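Local coordinates for protein DyP (Bjerkandera adusta, PDB 3VXJ) that is a heme peroxidase of the dye-decolorizing family, which probably uses hydrogen peroxide to oxidise dyes and phenolic compounds, at residues F325-S330 with F356-S361. Sequence-based numbering, arbitrary orientation.
With HEM (protoporphyrin IX containing Fe), chain B; 3DM (2,6-dimethoxyphenol), chain D.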
# COMPACT_ATOMS: atom_id res chain seq x y z
N PHE A 325 -5.88 0.85 13.68
CA PHE A 325 -5.97 0.32 12.32
C PHE A 325 -5.32 1.17 11.25
O PHE A 325 -5.54 0.94 10.06
CB PHE A 325 -7.43 -0.01 11.98
CG PHE A 325 -8.15 -0.71 13.09
CD1 PHE A 325 -7.82 -2.01 13.44
CD2 PHE A 325 -9.15 -0.04 13.80
CE1 PHE A 325 -8.47 -2.66 14.50
CE2 PHE A 325 -9.81 -0.68 14.86
CZ PHE A 325 -9.47 -1.99 15.21
N HIS A 326 -4.50 2.13 11.67
CA HIS A 326 -3.73 2.94 10.74
C HIS A 326 -2.48 2.21 10.29
O HIS A 326 -1.92 1.40 11.03
CB HIS A 326 -3.40 4.29 11.35
CG HIS A 326 -4.60 5.14 11.62
ND1 HIS A 326 -5.32 5.76 10.61
CD2 HIS A 326 -5.24 5.45 12.77
CE1 HIS A 326 -6.33 6.42 11.14
NE2 HIS A 326 -6.32 6.24 12.45
N ALA A 327 -2.04 2.49 9.06
CA ALA A 327 -0.83 1.87 8.53
C ALA A 327 -0.20 2.80 7.51
O ALA A 327 -0.90 3.65 6.93
CB ALA A 327 -1.17 0.52 7.89
N MET A 328 1.10 2.63 7.27
CA MET A 328 1.85 3.41 6.27
C MET A 328 1.83 2.67 4.94
O MET A 328 1.96 1.45 4.91
CB MET A 328 3.31 3.56 6.69
CG MET A 328 3.56 4.33 7.96
SD MET A 328 3.22 6.10 7.79
CE MET A 328 4.06 6.71 9.25
N ARG A 329 1.72 3.41 3.84
CA ARG A 329 1.85 2.80 2.52
C ARG A 329 2.99 3.41 1.72
O ARG A 329 3.24 4.62 1.77
CB ARG A 329 0.54 2.94 1.73
CG ARG A 329 -0.62 2.18 2.32
CD ARG A 329 -1.95 2.62 1.70
NE ARG A 329 -2.19 4.03 1.99
CZ ARG A 329 -2.34 4.99 1.08
NH1 ARG A 329 -2.37 4.69 -0.21
NH2 ARG A 329 -2.51 6.25 1.45
N SER A 330 3.67 2.55 0.97
CA SER A 330 4.76 2.99 0.09
C SER A 330 4.71 2.25 -1.24
O SER A 330 5.69 1.63 -1.68
CB SER A 330 6.11 2.80 0.76
OG SER A 330 7.10 3.58 0.11
N PHE A 356 2.19 -2.99 -4.23
CA PHE A 356 1.59 -2.43 -3.04
C PHE A 356 2.40 -2.82 -1.80
O PHE A 356 2.78 -3.99 -1.63
CB PHE A 356 0.15 -2.92 -2.95
CG PHE A 356 -0.56 -2.54 -1.69
CD1 PHE A 356 -1.31 -1.37 -1.60
CD2 PHE A 356 -0.52 -3.40 -0.58
CE1 PHE A 356 -1.97 -1.03 -0.43
CE2 PHE A 356 -1.21 -3.08 0.58
CZ PHE A 356 -1.92 -1.89 0.67
N VAL A 357 2.64 -1.82 -0.95
CA VAL A 357 3.47 -1.98 0.24
C VAL A 357 2.79 -1.27 1.40
O VAL A 357 2.52 -0.07 1.31
CB VAL A 357 4.85 -1.32 0.02
CG1 VAL A 357 5.67 -1.32 1.29
CG2 VAL A 357 5.60 -2.02 -1.12
N GLU A 358 2.50 -2.02 2.46
CA GLU A 358 1.87 -1.43 3.64
C GLU A 358 2.56 -1.93 4.89
O GLU A 358 2.76 -3.14 5.05
CB GLU A 358 0.38 -1.78 3.68
CG GLU A 358 -0.42 -1.01 4.72
CD GLU A 358 -1.93 -1.11 4.52
OE1 GLU A 358 -2.40 -2.11 3.96
OE2 GLU A 358 -2.64 -0.16 4.93
N TYR A 359 2.92 -0.98 5.76
CA TYR A 359 3.65 -1.26 7.00
C TYR A 359 2.79 -1.02 8.23
O TYR A 359 2.08 -0.01 8.34
CB TYR A 359 4.87 -0.35 7.13
CG TYR A 359 5.92 -0.51 6.06
CD1 TYR A 359 6.78 -1.61 6.06
CD2 TYR A 359 6.07 0.45 5.05
CE1 TYR A 359 7.76 -1.74 5.09
CE2 TYR A 359 7.06 0.32 4.07
CZ TYR A 359 7.89 -0.78 4.10
OH TYR A 359 8.87 -0.93 3.13
N GLN A 360 2.93 -1.93 9.20
CA GLN A 360 2.21 -1.85 10.48
C GLN A 360 2.91 -2.78 11.45
O GLN A 360 3.60 -3.71 11.04
CB GLN A 360 0.74 -2.28 10.32
CG GLN A 360 0.57 -3.68 9.71
CD GLN A 360 0.55 -3.67 8.19
OE1 GLN A 360 -0.36 -3.10 7.58
NE2 GLN A 360 1.54 -4.31 7.57
N SER A 361 2.73 -2.54 12.74
CA SER A 361 3.28 -3.45 13.75
C SER A 361 2.51 -4.77 13.83
O SER A 361 3.10 -5.79 14.18
CB SER A 361 3.30 -2.77 15.12
OG SER A 361 1.97 -2.48 15.50
CHA HEM B . -5.78 5.28 -0.27
CHB HEM B . -5.43 3.35 -4.68
CHC HEM B . -5.08 -1.08 -2.77
CHD HEM B . -5.39 0.83 1.66
C1A HEM B . -5.75 5.14 -1.63
C2A HEM B . -5.91 6.21 -2.58
C3A HEM B . -5.82 5.67 -3.81
C4A HEM B . -5.58 4.25 -3.66
CMA HEM B . -5.92 6.40 -5.16
CAA HEM B . -6.20 7.69 -2.21
CBA HEM B . -4.96 8.56 -1.97
CGA HEM B . -4.25 8.26 -0.68
O1A HEM B . -4.77 8.58 0.42
O2A HEM B . -3.11 7.73 -0.74
C1B HEM B . -5.29 1.98 -4.56
C2B HEM B . -5.15 1.04 -5.65
C3B HEM B . -5.04 -0.19 -5.12
C4B HEM B . -5.11 -0.05 -3.68
CMB HEM B . -5.15 1.45 -7.14
CAB HEM B . -4.85 -1.54 -5.84
CBB HEM B . -4.32 -1.62 -7.06
C1C HEM B . -5.18 -0.95 -1.41
C2C HEM B . -5.21 -2.04 -0.45
C3C HEM B . -5.31 -1.51 0.78
C4C HEM B . -5.34 -0.07 0.63
CMC HEM B . -5.12 -3.52 -0.84
CAC HEM B . -5.37 -2.23 2.15
CBC HEM B . -6.03 -3.39 2.31
C1D HEM B . -5.45 2.20 1.54
C2D HEM B . -5.39 3.10 2.66
C3D HEM B . -5.53 4.47 2.07
C4D HEM B . -5.65 4.27 0.65
CMD HEM B . -5.25 2.79 4.16
CAD HEM B . -5.55 5.77 2.88
CBD HEM B . -6.97 5.95 3.41
CGD HEM B . -7.09 7.19 4.27
O1D HEM B . -8.01 8.00 4.00
O2D HEM B . -6.28 7.36 5.21
NA HEM B . -5.58 3.97 -2.31
NB HEM B . -5.30 1.28 -3.36
NC HEM B . -5.30 0.24 -0.71
ND HEM B . -5.57 2.92 0.35
FE HEM B . -5.51 2.09 -1.51
O1 3DM D . -8.00 9.11 10.40
C1 3DM D . -9.04 9.44 11.24
C2 3DM D . -9.62 8.50 12.10
O2 3DM D . -9.14 7.21 12.08
C7 3DM D . -9.96 6.19 12.66
C3 3DM D . -10.67 8.89 12.94
C4 3DM D . -11.15 10.21 12.91
C5 3DM D . -10.57 11.15 12.06
C6 3DM D . -9.52 10.76 11.23
O3 3DM D . -8.91 11.64 10.37
C8 3DM D . -9.59 12.89 10.11
O HOH W 1 -3.53 2.38 -1.47
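Met-328 and Tyr-359 form a hydrogen-bonded antiparallel pair where 325-330 runs beside 356-361. Met-328 N donates to Tyr-359 O (3.0 Å), and Tyr-359 N returns a bond to Met-328 O (2.7 Å). Next to it, Arg-329 and Glu-358 form a non-hydrogen-bonded pair. A third bond runs from Ser-330 N to Val-357 O (2.9 Å).

Arg-329 and Glu-358 lie on the heme side of the sheet. The CG atoms of Arg-329 and Glu-358 are 4.0 Å apart. The Arg-329 chain bends at chi3 (-62°), which lays its guanidinium face over HEM C3D. Its NH2 donates to propionate atom O2A of HEM (2.7 Å), in the guanidinium plane. Its NH1 donates to the water bound to the heme iron and makes a salt bridge with Asp-171. This places Arg-329 and Asp-171 on the distal side of the heme, as in the DyP-type peroxidase family. With an alanine in place of Arg-329, the propionate and the iron-bound water would probably each be short of a donor, and a gap would open over the porphyrin. Methyl carbon CMC of HEM lies over one face of the Phe-356 ring, offset toward the rim, while Phe-356 CE1 comes to 3.4 Å from HEM C1C. Glu-358 OE2 lies 3.4 Å from Ala-327 CB. On the other face, the CB atoms of Met-328 and Tyr-359 touch.

Strand 328-334 edges the four-stranded sheet of the C-terminal ferredoxin-like half of the DyP fold. Strand 353-360 lies between it and strand 216-225. Helix 367-375 packs on Ala-327 and, through Phe-367, on Phe-356 and Glu-358.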